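Local coordinates for extracellular ligand-binding receptor (Sphaerobacter thermophilus, PDB 4ZPJ), which probably binds a small-molecule substrate for an ABC transporter, as a leucine-binding-family solute-binding protein, and also binds zinc, at residues 78-83 / 319-324; 307-312 / 376-381. One frame throughout, in Å; residues are numbered along the deposited sequence.

Interaction 1: residues 78-83 / 319-324; sequences LTLALD and QEFVEA. With ZN (zinc ion), chain K.
Helix 68-84 packs against helix 316-328, which carries a zinc site, and between residues 78-83 and 319-324 the contact rests on Leu80. Its two methyl groups divide the work between Phe321 and Ala324, residues three apart that lie on neighbouring parts of the same helix surface. Leu80 CD2 comes 4.0 Å from Phe321 CE1, slanting against the ring so that neither face nor edge is cleanly presented. The other branch turns to Ala324: Leu80 CD1 lies 4.0 Å from Ala324 O and 4.3 Å from Ala324 CB. With CG opposite the backbone N (chi1 -178°), the leucine stretches across an interval of 7.9 Å between Leu80 CA and Ala324 CA. No hydrogen bond crosses between the two segments. In the fold, helix 68-84 belongs to the beta-alpha-beta unit between parallel strands 55-61 and 92-100, and Leu82 packs on Leu96 of the latter strand. Asp83 adds a polar tie between the same two helices, a salt bridge to Arg328. The Phe321 ring, carried toward Leu80 from a CB that does not itself point there, also meets Tyr342. On the same helix as Phe321, Glu320 is drawn out to full length through chi2 (179°). OE2 of Glu320 binds the zinc ion at 2.5 Å, while OE1 of Glu320 stays 2.9 Å from it, too far to be counted as a second bond. Glu317, one helical turn earlier, supplies a second carboxylate ligand, and water 1 is a further ligand, 2.5 Å from the zinc ion.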
loop_
_atom_site.group_PDB
_atom_site.type_symbol
_atom_site.label_atom_id
_atom_site.label_comp_id
_atom_site.label_asym_id
_atom_site.label_seq_id
_atom_site.Cartn_x
_atom_site.Cartn_y
_atom_site.Cartn_z
ATOM N N LEU A 78 4.956 -12.272 0.560
ATOM C CA LEU A 78 4.578 -13.109 1.679
ATOM C C LEU A 78 5.359 -14.413 1.707
ATOM O O LEU A 78 5.881 -14.770 2.766
ATOM C CB LEU A 78 3.092 -13.323 1.546
ATOM C CG LEU A 78 2.126 -13.910 2.530
ATOM C CD1 LEU A 78 2.505 -15.348 2.783
ATOM C CD2 LEU A 78 1.979 -13.070 3.790
ATOM N N THR A 79 5.484 -15.113 0.569
ATOM C CA THR A 79 6.182 -16.378 0.562
ATOM C C THR A 79 7.678 -16.208 0.693
ATOM O O THR A 79 8.315 -17.009 1.332
ATOM C CB THR A 79 5.872 -17.251 -0.676
ATOM O OG1 THR A 79 6.010 -16.479 -1.874
ATOM C CG2 THR A 79 4.476 -17.717 -0.586
ATOM N N LEU A 80 8.227 -15.185 0.070
ATOM C CA LEU A 80 9.609 -14.844 0.289
ATOM C C LEU A 80 9.941 -14.677 1.785
ATOM O O LEU A 80 10.944 -15.209 2.223
ATOM C CB LEU A 80 9.953 -13.568 -0.476
ATOM C CG LEU A 80 11.405 -13.203 -0.298
ATOM C CD1 LEU A 80 12.263 -14.276 -0.933
ATOM C CD2 LEU A 80 11.735 -11.863 -0.911
ATOM N N ALA A 81 9.081 -14.002 2.559
ATOM C CA ALA A 81 9.333 -13.811 4.018
ATOM C C ALA A 81 9.192 -15.065 4.766
ATOM O O ALA A 81 9.998 -15.328 5.634
ATOM C CB ALA A 81 8.392 -12.827 4.637
ATOM N N LEU A 82 8.179 -15.868 4.440
ATOM C CA LEU A 82 8.027 -17.092 5.175
ATOM C C LEU A 82 9.160 -18.085 4.873
ATOM O O LEU A 82 9.627 -18.794 5.763
ATOM C CB LEU A 82 6.643 -17.717 4.962
ATOM C CG LEU A 82 5.564 -16.798 5.560
ATOM C CD1 LEU A 82 4.162 -17.185 5.134
ATOM C CD2 LEU A 82 5.656 -16.743 7.071
ATOM N N ASP A 83 9.630 -18.116 3.646
ATOM C CA ASP A 83 10.787 -18.937 3.321
ATOM C C ASP A 83 12.081 -18.495 4.006
ATOM O O ASP A 83 12.850 -19.333 4.424
ATOM C CB ASP A 83 10.986 -19.017 1.795
ATOM C CG ASP A 83 9.931 -19.869 1.128
ATOM O OD1 ASP A 83 9.212 -20.501 1.916
ATOM O OD2 ASP A 83 9.830 -19.971 -0.136
ATOM N N GLN A 319 18.495 -3.489 0.877
ATOM C CA GLN A 319 19.364 -4.198 -0.058
ATOM C C GLN A 319 19.204 -5.737 0.036
ATOM O O GLN A 319 19.198 -6.406 -0.982
ATOM C CB GLN A 319 20.831 -3.820 0.110
ATOM C CG GLN A 319 21.239 -2.656 -0.799
ATOM C CD GLN A 319 22.680 -2.179 -0.561
ATOM O OE1 GLN A 319 22.895 -1.101 -0.002
ATOM N NE2 GLN A 319 23.673 -2.992 -0.975
ATOM N N GLU A 320 19.132 -6.257 1.252
ATOM C CA GLU A 320 18.881 -7.652 1.495
ATOM C C GLU A 320 17.535 -8.143 0.871
ATOM O O GLU A 320 17.516 -9.079 0.136
ATOM C CB GLU A 320 18.905 -7.866 2.993
ATOM C CG GLU A 320 18.513 -9.237 3.525
ATOM C CD GLU A 320 18.612 -9.268 5.044
ATOM O OE1 GLU A 320 19.498 -8.576 5.603
ATOM O OE2 GLU A 320 17.789 -9.929 5.690
ATOM N N PHE A 321 16.451 -7.410 1.037
ATOM C CA PHE A 321 15.163 -7.751 0.398
ATOM C C PHE A 321 15.215 -7.673 -1.112
ATOM O O PHE A 321 14.724 -8.562 -1.771
ATOM C CB PHE A 321 14.107 -6.842 0.963
ATOM C CG PHE A 321 12.789 -6.879 0.268
ATOM C CD1 PHE A 321 12.008 -8.008 0.320
ATOM C CD2 PHE A 321 12.289 -5.761 -0.293
ATOM C CE1 PHE A 321 10.755 -8.036 -0.266
ATOM C CE2 PHE A 321 11.065 -5.742 -0.876
ATOM C CZ PHE A 321 10.292 -6.898 -0.877
ATOM N N VAL A 322 15.889 -6.678 -1.674
ATOM C CA VAL A 322 16.044 -6.604 -3.148
ATOM C C VAL A 322 16.857 -7.800 -3.669
ATOM O O VAL A 322 16.515 -8.414 -4.702
ATOM C CB VAL A 322 16.726 -5.313 -3.606
ATOM C CG1 VAL A 322 16.900 -5.290 -5.101
ATOM C CG2 VAL A 322 15.883 -4.102 -3.237
ATOM N N GLU A 323 17.935 -8.138 -2.964
ATOM C CA GLU A 323 18.766 -9.274 -3.406
ATOM C C GLU A 323 18.021 -10.585 -3.383
ATOM O O GLU A 323 18.100 -11.339 -4.336
ATOM C CB GLU A 323 19.999 -9.429 -2.537
ATOM C CG GLU A 323 21.061 -8.489 -3.004
ATOM C CD GLU A 323 22.133 -8.270 -1.973
ATOM O OE1 GLU A 323 22.200 -9.045 -0.965
ATOM O OE2 GLU A 323 22.897 -7.306 -2.205
ATOM N N ALA A 324 17.311 -10.854 -2.288
ATOM C CA ALA A 324 16.571 -12.089 -2.179
ATOM C C ALA A 324 15.379 -12.099 -3.149
ATOM O O ALA A 324 14.980 -13.157 -3.696
ATOM C CB ALA A 324 16.134 -12.302 -0.738
HETATM ZN ZN ZN K . 17.608 -8.531 7.754
HETATM O O HOH W 1 15.675 -10.028 8.069
#

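Interaction 2: residues 307-312 / 376-381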
loop_
_atom_site.group_PDB
_atom_site.type_symbol
_atom_site.label_atom_id
_atom_site.label_comp_id
_atom_site.label_asym_id
_atom_site.label_seq_id
_atom_site.Cartn_x
_atom_site.Cartn_y
_atom_site.Cartn_z
ATOM N N THR A 307 5.829 7.559 -0.777
ATOM C CA THR A 307 5.608 6.139 -0.997
ATOM C C THR A 307 5.980 5.261 0.193
ATOM O O THR A 307 6.709 5.668 1.117
ATOM C CB THR A 307 6.362 5.618 -2.242
ATOM O OG1 THR A 307 5.845 4.309 -2.647
ATOM C CG2 THR A 307 7.857 5.551 -1.996
ATOM N N LEU A 308 5.473 4.049 0.141
ATOM C CA LEU A 308 5.693 3.046 1.166
ATOM C C LEU A 308 7.102 2.430 1.005
ATOM O O LEU A 308 7.731 2.027 1.967
ATOM C CB LEU A 308 4.603 1.993 1.028
ATOM C CG LEU A 308 3.899 1.350 2.210
ATOM C CD1 LEU A 308 3.221 2.290 3.182
ATOM C CD2 LEU A 308 2.884 0.380 1.607
ATOM N N TYR A 309 7.590 2.339 -0.226
ATOM C CA TYR A 309 8.798 1.556 -0.495
ATOM C C TYR A 309 9.295 1.828 -1.886
ATOM O O TYR A 309 8.495 1.996 -2.797
ATOM C CB TYR A 309 8.585 0.020 -0.356
ATOM C CG TYR A 309 9.912 -0.738 -0.540
ATOM C CD1 TYR A 309 10.958 -0.573 0.339
ATOM C CD2 TYR A 309 10.126 -1.534 -1.622
ATOM C CE1 TYR A 309 12.190 -1.185 0.131
ATOM C CE2 TYR A 309 11.340 -2.151 -1.839
ATOM C CZ TYR A 309 12.370 -1.969 -0.981
ATOM O OH TYR A 309 13.596 -2.622 -1.218
ATOM N N THR A 310 10.620 1.840 -2.034
ATOM C CA THR A 310 11.277 1.775 -3.328
ATOM C C THR A 310 12.482 0.878 -3.138
ATOM O O THR A 310 13.142 0.973 -2.115
ATOM C CB THR A 310 11.787 3.168 -3.770
ATOM O OG1 THR A 310 12.644 3.053 -4.888
ATOM C CG2 THR A 310 12.558 3.926 -2.593
ATOM N N ALA A 311 12.757 0.042 -4.158
ATOM C CA ALA A 311 13.912 -0.795 -4.266
ATOM C C ALA A 311 15.273 -0.060 -4.228
ATOM O O ALA A 311 16.349 -0.678 -3.958
ATOM C CB ALA A 311 13.764 -1.643 -5.506
ATOM N N TYR A 312 15.253 1.254 -4.433
ATOM C CA TYR A 312 16.496 2.055 -4.343
ATOM C C TYR A 312 16.752 2.630 -2.962
ATOM O O TYR A 312 17.597 3.514 -2.820
ATOM C CB TYR A 312 16.526 3.158 -5.420
ATOM C CG TYR A 312 16.547 2.513 -6.813
ATOM C CD1 TYR A 312 17.765 2.130 -7.449
ATOM C CD2 TYR A 312 15.367 2.129 -7.405
ATOM C CE1 TYR A 312 17.746 1.467 -8.678
ATOM C CE2 TYR A 312 15.339 1.479 -8.632
ATOM C CZ TYR A 312 16.525 1.135 -9.257
ATOM O OH TYR A 312 16.410 0.479 -10.449
ATOM N N GLY A 376 12.380 -3.184 8.778
ATOM C CA GLY A 376 12.102 -3.721 7.463
ATOM C C GLY A 376 12.753 -2.954 6.316
ATOM O O GLY A 376 13.553 -2.009 6.511
ATOM N N PRO A 377 12.400 -3.341 5.089
ATOM C CA PRO A 377 13.038 -2.742 3.946
ATOM C C PRO A 377 12.754 -1.263 3.786
ATOM O O PRO A 377 13.506 -0.601 3.076
ATOM C CB PRO A 377 12.517 -3.528 2.773
ATOM C CG PRO A 377 11.865 -4.755 3.306
ATOM C CD PRO A 377 11.615 -4.557 4.762
ATOM N N ALA A 378 11.694 -0.738 4.402
ATOM C CA ALA A 378 11.390 0.715 4.315
ATOM C C ALA A 378 11.829 1.437 5.578
ATOM O O ALA A 378 11.853 2.653 5.630
ATOM C CB ALA A 378 9.925 0.944 4.050
ATOM N N GLY A 379 12.249 0.688 6.590
ATOM C CA GLY A 379 12.513 1.267 7.914
ATOM C C GLY A 379 11.763 0.488 8.953
ATOM O O GLY A 379 11.263 -0.658 8.704
ATOM N N ASN A 380 11.646 1.088 10.117
ATOM C CA ASN A 380 11.057 0.387 11.228
ATOM C C ASN A 380 9.533 0.298 11.069
ATOM O O ASN A 380 8.899 1.173 10.480
ATOM C CB ASN A 380 11.491 1.033 12.520
ATOM C CG ASN A 380 13.000 0.900 12.740
ATOM O OD1 ASN A 380 13.705 1.877 12.875
ATOM N ND2 ASN A 380 13.492 -0.303 12.706
ATOM N N PHE A 381 8.995 -0.812 11.548
ATOM C CA PHE A 381 7.633 -1.130 11.417
ATOM C C PHE A 381 7.172 -1.635 12.763
ATOM O O PHE A 381 7.830 -2.526 13.411
ATOM C CB PHE A 381 7.378 -2.200 10.354
ATOM C CG PHE A 381 5.906 -2.584 10.233
ATOM C CD1 PHE A 381 5.343 -3.476 11.112
ATOM C CD2 PHE A 381 5.084 -1.980 9.269
ATOM C CE1 PHE A 381 3.979 -3.803 11.028
ATOM C CE2 PHE A 381 3.749 -2.283 9.160
ATOM C CZ PHE A 381 3.188 -3.224 10.045
#
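Tyr309 and Pro377 have their side chains crossed at about a right angle, with one ortho-meta edge of the phenol ring turned to the proline. Tyr309 CE1 lies 3.5 Å from Pro377 CB and 3.3 Å from Pro377 O, the carbonyl oxygen sitting in the ring plane at its edge. That oxygen also accepts a hydrogen bond from Asn313 ND2. The extended first torsion (chi1 -175°) of Tyr309 swings the ring to this position although its CB is not aimed at the partner. Next to it, Ala378 inserts its methyl group beside the backbone, Ala378 CB being 3.2 Å from Leu308 O, a snug fit, and 4.1 Å from Tyr309 CD1. Pro377 and Ala378 are the two central residues of a type I turn closing the beta hairpin of strands 373-376 and 379-383; in its backbone hydrogen bonds Gly379 N donates to Gly376 O (3.0 Å) and Gly376 N to Gly379 O (2.8 Å). The backbone angles of Gly379 would jam a side chain against the preceding carbonyl. An alanine in place of Tyr309 is likely to open a gap beside Pro377 and leave the Ser318 hydroxyl without its mate. At its far end the phenol hydroxyl is hydrogen-bonded to Ser318 OG, which fixes the ring from helix 316-328, while Tyr339 lies nearly parallel to the ring.

In the fold
Both contacts are buried, but interaction 2 lies nearer the centre of the chain, its own centre about 11 Å away against about 17 Å for interaction 1. Helix 316-328 relates them: it forms one side of interaction 1 and follows the loop 307-312 of interaction 2. Their centres are about 13 Å apart, and they touch where Phe321 CD2 meets Pro377 CG at 3.8 Å and Val322 CG2 meets Tyr309 OH at 3.4 Å. Interaction 1 joins two helices by aliphatic and aromatic carbon, with charges and metal at its margin; interaction 2 sets a loop against a hairpin turn, where carbonyls count for more, Pro377 O and Leu308 O both making close contacts.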